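Local coordinates for protein glutathione transferase (Lolium rigidum, PDB 6ZB6) that probably conjugates glutathione to electrophilic xenobiotics such as herbicides, as a phi class glutathione transferase linked to detoxification and multiple-herbicide resistance, at residues 194-197 / 198-202; 71-74 / 75-79. One frame throughout, in Å; residues are numbered along the deposited sequence.

Contact 1 of 2, residues 194-197 / 198-202; sequences VKAW and WERIM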
loop_
_atom_site.group_PDB
_atom_site.type_symbol
_atom_site.label_atom_id
_atom_site.label_comp_id
_atom_site.label_asym_id
_atom_site.label_seq_id
_atom_site.Cartn_x
_atom_site.Cartn_y
_atom_site.Cartn_z
ATOM N N VAL A 194 0.796 -5.269 -17.107
ATOM C CA VAL A 194 0.510 -4.620 -15.831
ATOM C C VAL A 194 -0.781 -5.165 -15.238
ATOM O O VAL A 194 -0.850 -5.470 -14.046
ATOM C CB VAL A 194 0.447 -3.089 -15.991
ATOM C CG1 VAL A 194 0.192 -2.427 -14.630
ATOM C CG2 VAL A 194 1.744 -2.564 -16.589
ATOM N N LYS A 195 -1.836 -5.295 -16.057
ATOM C CA LYS A 195 -3.090 -5.790 -15.506
ATOM C C LYS A 195 -2.934 -7.203 -14.968
ATOM O O LYS A 195 -3.528 -7.551 -13.943
ATOM C CB LYS A 195 -4.203 -5.774 -16.560
ATOM C CG LYS A 195 -5.517 -6.320 -16.007
ATOM C CD LYS A 195 -6.434 -5.226 -15.494
ATOM C CE LYS A 195 -7.888 -5.717 -15.376
ATOM N NZ LYS A 195 -8.771 -5.207 -16.478
ATOM N N ALA A 196 -2.153 -8.041 -15.653
ATOM C CA ALA A 196 -1.990 -9.422 -15.195
ATOM C C ALA A 196 -1.213 -9.476 -13.886
ATOM O O ALA A 196 -1.499 -10.307 -13.013
ATOM C CB ALA A 196 -1.259 -10.243 -16.252
ATOM N N TRP A 197 -0.181 -8.646 -13.782
ATOM C CA TRP A 197 0.547 -8.475 -12.527
ATOM C C TRP A 197 -0.395 -8.052 -11.409
ATOM O O TRP A 197 -0.388 -8.632 -10.314
ATOM C CB TRP A 197 1.647 -7.443 -12.764
ATOM C CG TRP A 197 2.287 -6.809 -11.561
ATOM C CD1 TRP A 197 3.267 -7.350 -10.778
ATOM C CD2 TRP A 197 2.062 -5.489 -11.071
ATOM N NE1 TRP A 197 3.639 -6.461 -9.806
ATOM C CE2 TRP A 197 2.928 -5.302 -9.966
ATOM C CE3 TRP A 197 1.215 -4.438 -11.452
ATOM C CZ2 TRP A 197 2.955 -4.121 -9.225
ATOM C CZ3 TRP A 197 1.245 -3.264 -10.722
ATOM C CH2 TRP A 197 2.124 -3.113 -9.615
ATOM N N TRP A 198 -1.224 -7.038 -11.675
ATOM C CA TRP A 198 -2.189 -6.591 -10.676
ATOM C C TRP A 198 -3.102 -7.729 -10.241
ATOM O O TRP A 198 -3.367 -7.894 -9.041
ATOM C CB TRP A 198 -3.006 -5.408 -11.214
ATOM C CG TRP A 198 -4.039 -4.921 -10.224
ATOM C CD1 TRP A 198 -5.393 -4.940 -10.383
ATOM C CD2 TRP A 198 -3.795 -4.381 -8.918
ATOM N NE1 TRP A 198 -6.009 -4.430 -9.264
ATOM C CE2 TRP A 198 -5.048 -4.080 -8.348
ATOM C CE3 TRP A 198 -2.635 -4.117 -8.175
ATOM C CZ2 TRP A 198 -5.180 -3.531 -7.066
ATOM C CZ3 TRP A 198 -2.767 -3.559 -6.893
ATOM C CH2 TRP A 198 -4.022 -3.284 -6.353
ATOM N N GLU A 199 -3.588 -8.539 -11.197
ATOM C CA GLU A 199 -4.477 -9.634 -10.836
ATOM C C GLU A 199 -3.765 -10.698 -10.020
ATOM O O GLU A 199 -4.377 -11.308 -9.138
ATOM C CB GLU A 199 -5.092 -10.254 -12.093
ATOM C CG GLU A 199 -5.934 -9.269 -12.852
ATOM C CD GLU A 199 -7.318 -9.062 -12.265
ATOM O OE1 GLU A 199 -7.541 -9.382 -11.076
ATOM O OE2 GLU A 199 -8.202 -8.595 -13.018
ATOM N N ARG A 200 -2.482 -10.933 -10.289
ATOM C CA ARG A 200 -1.724 -11.843 -9.442
ATOM C C ARG A 200 -1.656 -11.314 -8.014
ATOM O O ARG A 200 -1.848 -12.072 -7.060
ATOM C CB ARG A 200 -0.320 -12.060 -10.010
ATOM C CG ARG A 200 -0.268 -13.001 -11.209
ATOM C CD ARG A 200 1.163 -13.438 -11.507
ATOM N NE ARG A 200 1.949 -12.358 -12.098
ATOM C CZ ARG A 200 1.899 -12.007 -13.381
ATOM N NH1 ARG A 200 1.110 -12.658 -14.228
ATOM N NH2 ARG A 200 2.645 -11.004 -13.822
ATOM N N ILE A 201 -1.430 -10.007 -7.854
ATOM C CA ILE A 201 -1.419 -9.406 -6.518
ATOM C C ILE A 201 -2.774 -9.583 -5.841
ATOM O O ILE A 201 -2.860 -9.985 -4.671
ATOM C CB ILE A 201 -1.024 -7.919 -6.603
ATOM C CG1 ILE A 201 0.453 -7.779 -6.978
ATOM C CG2 ILE A 201 -1.337 -7.186 -5.284
ATOM C CD1 ILE A 201 0.860 -6.348 -7.279
ATOM N N MET A 202 -3.855 -9.296 -6.569
ATOM C CA MET A 202 -5.199 -9.381 -6.002
ATOM C C MET A 202 -5.615 -10.813 -5.704
ATOM O O MET A 202 -6.560 -11.030 -4.937
ATOM C CB MET A 202 -6.218 -8.736 -6.950
ATOM C CG MET A 202 -6.170 -7.198 -6.983
ATOM S SD MET A 202 -6.295 -6.384 -5.352
ATOM C CE MET A 202 -7.922 -6.923 -4.841
#
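Ile-201 rests CD1 over one face of the Trp-197 indole, a CH-pi contact across one turn of helix 192-202 in the helical C-terminal domain of the glutathione transferase fold. The methyl carbon CD1 is 3.9 Å from the centroid of the six-membered ring of Trp-197 and 27° off its normal. It is shifted from the centre toward the CE2-CZ2 bond, CE2 of Trp-197 being its nearest atom at 3.5 Å. With CG opposite its backbone N (chi1 163°), the Trp-197 indole stands out from the helix alongside the Ile-201 side chain, pointing the same way, while CD1 of Ile-201 leans back to meet it. Beneath the pair, Ile-201 N donates to Trp-197 O at 3.0 Å in the carbonyl plane.

On a different side of the helix, a bend at chi3 (-73°) returns the Arg-200 guanidinium along the backbone, so that one face lies over it: NH2 is 3.5 Å from Trp-197 CA and NH1 3.7 Å from Ala-196 O. Lys-195 and Glu-199 run side by side, but Lys-195 NZ and Glu-199 OE2 stay 4.9 Å apart, too far for direct pairing.

Outer partners fix the polar ends: Trp-197 NE1 bonds to Asp-169 OD1, and Arg-200 NH2 to Glu-158 O, with Tyr-159 in a cation-pi contact. Trp-198 packs on helix 173-179 through Phe-173 and Thr-176, and Met-202 CG sits 3.4 Å above the plane of the Trp-198 indole, offset toward the rim.

Contact 2 of 2, residues 71-74 / 75-79; sequences ISKY and VLRKY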
loop_
_atom_site.group_PDB
_atom_site.type_symbol
_atom_site.label_atom_id
_atom_site.label_comp_id
_atom_site.label_asym_id
_atom_site.label_seq_id
_atom_site.Cartn_x
_atom_site.Cartn_y
_atom_site.Cartn_z
ATOM N N ILE A 71 7.574 0.161 9.586
ATOM C CA ILE A 71 6.822 -0.845 10.334
ATOM C C ILE A 71 6.790 -2.163 9.572
ATOM O O ILE A 71 6.997 -3.239 10.147
ATOM C CB ILE A 71 5.395 -0.349 10.628
ATOM C CG1 ILE A 71 5.397 0.926 11.486
ATOM C CG2 ILE A 71 4.598 -1.468 11.296
ATOM C CD1 ILE A 71 4.049 1.687 11.426
ATOM N N SER A 72 6.505 -2.102 8.261
ATOM C CA SER A 72 6.330 -3.324 7.490
ATOM C C SER A 72 7.613 -4.140 7.435
ATOM O O SER A 72 7.575 -5.369 7.555
ATOM C CB SER A 72 5.857 -2.994 6.070
ATOM O OG SER A 72 4.579 -2.378 6.091
ATOM N N LYS A 73 8.758 -3.482 7.227
ATOM C CA LYS A 73 10.011 -4.232 7.189
ATOM C C LYS A 73 10.331 -4.842 8.548
ATOM O O LYS A 73 10.861 -5.959 8.624
ATOM C CB LYS A 73 11.154 -3.340 6.694
ATOM C CG LYS A 73 11.042 -3.044 5.195
ATOM C CD LYS A 73 12.303 -2.380 4.637
ATOM C CE LYS A 73 12.378 -0.922 5.095
ATOM N NZ LYS A 73 13.411 -0.120 4.361
ATOM N N TYR A 74 10.003 -4.140 9.637
ATOM C CA TYR A 74 10.205 -4.728 10.961
ATOM C C TYR A 74 9.367 -5.992 11.126
ATOM O O TYR A 74 9.838 -6.999 11.666
ATOM C CB TYR A 74 9.850 -3.711 12.045
ATOM C CG TYR A 74 9.848 -4.292 13.441
ATOM C CD1 TYR A 74 11.030 -4.370 14.179
ATOM C CD2 TYR A 74 8.676 -4.768 14.023
ATOM C CE1 TYR A 74 11.040 -4.904 15.450
ATOM C CE2 TYR A 74 8.678 -5.308 15.306
ATOM C CZ TYR A 74 9.862 -5.361 16.013
ATOM O OH TYR A 74 9.878 -5.888 17.281
ATOM N N VAL A 75 8.116 -5.952 10.668
ATOM C CA VAL A 75 7.259 -7.137 10.726
ATOM C C VAL A 75 7.871 -8.283 9.930
ATOM O O VAL A 75 7.953 -9.425 10.407
ATOM C CB VAL A 75 5.846 -6.796 10.218
ATOM C CG1 VAL A 75 5.102 -8.075 9.843
ATOM C CG2 VAL A 75 5.091 -6.008 11.273
ATOM N N LEU A 76 8.302 -8.001 8.700
ATOM C CA LEU A 76 8.836 -9.053 7.838
ATOM C C LEU A 76 10.084 -9.687 8.435
ATOM O O LEU A 76 10.288 -10.905 8.317
ATOM C CB LEU A 76 9.137 -8.483 6.459
ATOM C CG LEU A 76 7.866 -8.067 5.699
ATOM C CD1 LEU A 76 8.237 -7.368 4.412
ATOM C CD2 LEU A 76 6.951 -9.263 5.458
ATOM N N ARG A 77 10.931 -8.879 9.078
ATOM C CA ARG A 77 12.147 -9.415 9.678
ATOM C C ARG A 77 11.847 -10.168 10.964
ATOM O O ARG A 77 12.365 -11.274 11.175
ATOM C CB ARG A 77 13.142 -8.281 9.937
ATOM C CG ARG A 77 13.744 -7.699 8.672
ATOM C CD ARG A 77 14.445 -6.372 8.955
ATOM N NE ARG A 77 14.863 -5.755 7.702
ATOM C CZ ARG A 77 14.990 -4.446 7.507
ATOM N NH1 ARG A 77 14.752 -3.596 8.500
ATOM N NH2 ARG A 77 15.367 -3.990 6.315
ATOM N N LYS A 78 11.010 -9.593 11.827
ATOM C CA LYS A 78 10.693 -10.250 13.093
ATOM C C LYS A 78 10.095 -11.629 12.860
ATOM O O LYS A 78 10.496 -12.609 13.498
ATOM C CB LYS A 78 9.734 -9.386 13.914
ATOM C CG LYS A 78 9.399 -9.989 15.282
ATOM C CD LYS A 78 8.298 -9.222 15.978
ATOM C CE LYS A 78 8.098 -9.736 17.390
ATOM N NZ LYS A 78 6.731 -9.436 17.855
ATOM N N TYR A 79 9.151 -11.735 11.922
ATOM C CA TYR A 79 8.431 -12.981 11.705
ATOM C C TYR A 79 8.988 -13.792 10.547
ATOM O O TYR A 79 8.292 -14.671 10.040
ATOM C CB TYR A 79 6.943 -12.697 11.488
ATOM C CG TYR A 79 6.300 -12.080 12.706
ATOM C CD1 TYR A 79 5.969 -12.856 13.810
ATOM C CD2 TYR A 79 6.044 -10.718 12.760
ATOM C CE1 TYR A 79 5.388 -12.288 14.930
ATOM C CE2 TYR A 79 5.465 -10.144 13.868
ATOM C CZ TYR A 79 5.138 -10.927 14.949
ATOM O OH TYR A 79 4.566 -10.339 16.052
#
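Tyr-74 and Lys-78, one turn apart on helix 68-78, are tied by a backbone hydrogen bond from Lys-78 N to Tyr-74 O (2.9 Å, N-H...O angle 165°), and their polar ends converge on a single carboxylate oxygen. Asp-60 OD2 is hydrogen-bonded to Tyr-74 OH and forms a salt bridge with Lys-78 NZ. The ammonium has a further partner, as Lys-78 NZ also donates to Tyr-79 OH at 3.0 Å. Two neighbours thus fix the end of an extended lysine chain, and the shared negative charge probably favours its protonated form. The aliphatic part of the same chain passes obliquely by the phenol, bringing Lys-78 CD to 3.9 Å from Tyr-74 OH, while Lys-78 CG lies over the centre of the Tyr-79 ring, 4.1 Å above its plane.

Lys-73 and Arg-77 form the second side-chain pair, lying alongside and pointing the same way. Lys-73 CB sits under one face of the guanidinium, offset toward the rim, and its CD is 3.8 Å from Arg-77 NH2. Lys-73 NZ lies 4.8 Å from Arg-77 NH2, not in contact with it, and Arg-77 NH2 makes a salt bridge with Glu-89.

Leu-76 has CG beside its backbone N (chi1 -67°), which sets that carbon against a backbone carbonyl, 3.3 Å from Ser-72 O, the same oxygen that accepts the Leu-76 N-H. Apolar packing occupies the buried side, where Ile-71, Ser-72 and Val-75 meet helix 13-24, whereas Tyr-74 packs on Leu-63 and Leu-65 of strand 63-66. This is the closing helix of the thioredoxin-like N-terminal domain of glutathione transferases, joined to the sheet by Tyr-74 and Lys-78 through Asp-60 of strand 57-60.

Overall arrangement
The two contacts are single-helix turns in different domains of one chain. Contact 2 comes first, on helix 68-78, which ends the thioredoxin-like domain after strands 57-60 and 63-66; contact 1 follows much later, on helix 192-202 near the end of the helical C-terminal domain. Their centres lie 24 Å apart and their nearest atoms about 14 Å, so neither touches the other. The short helix 167-170 supplies a neighbour to each: Phe-167 to contact 2 and Asp-169 to contact 1. Only contact 2 approaches the bound S-(p-nitrobenzyl)glutathione, with the Ile-71 side chain about 6 Å away, whereas contact 1 belongs to the packing among C-terminal helices.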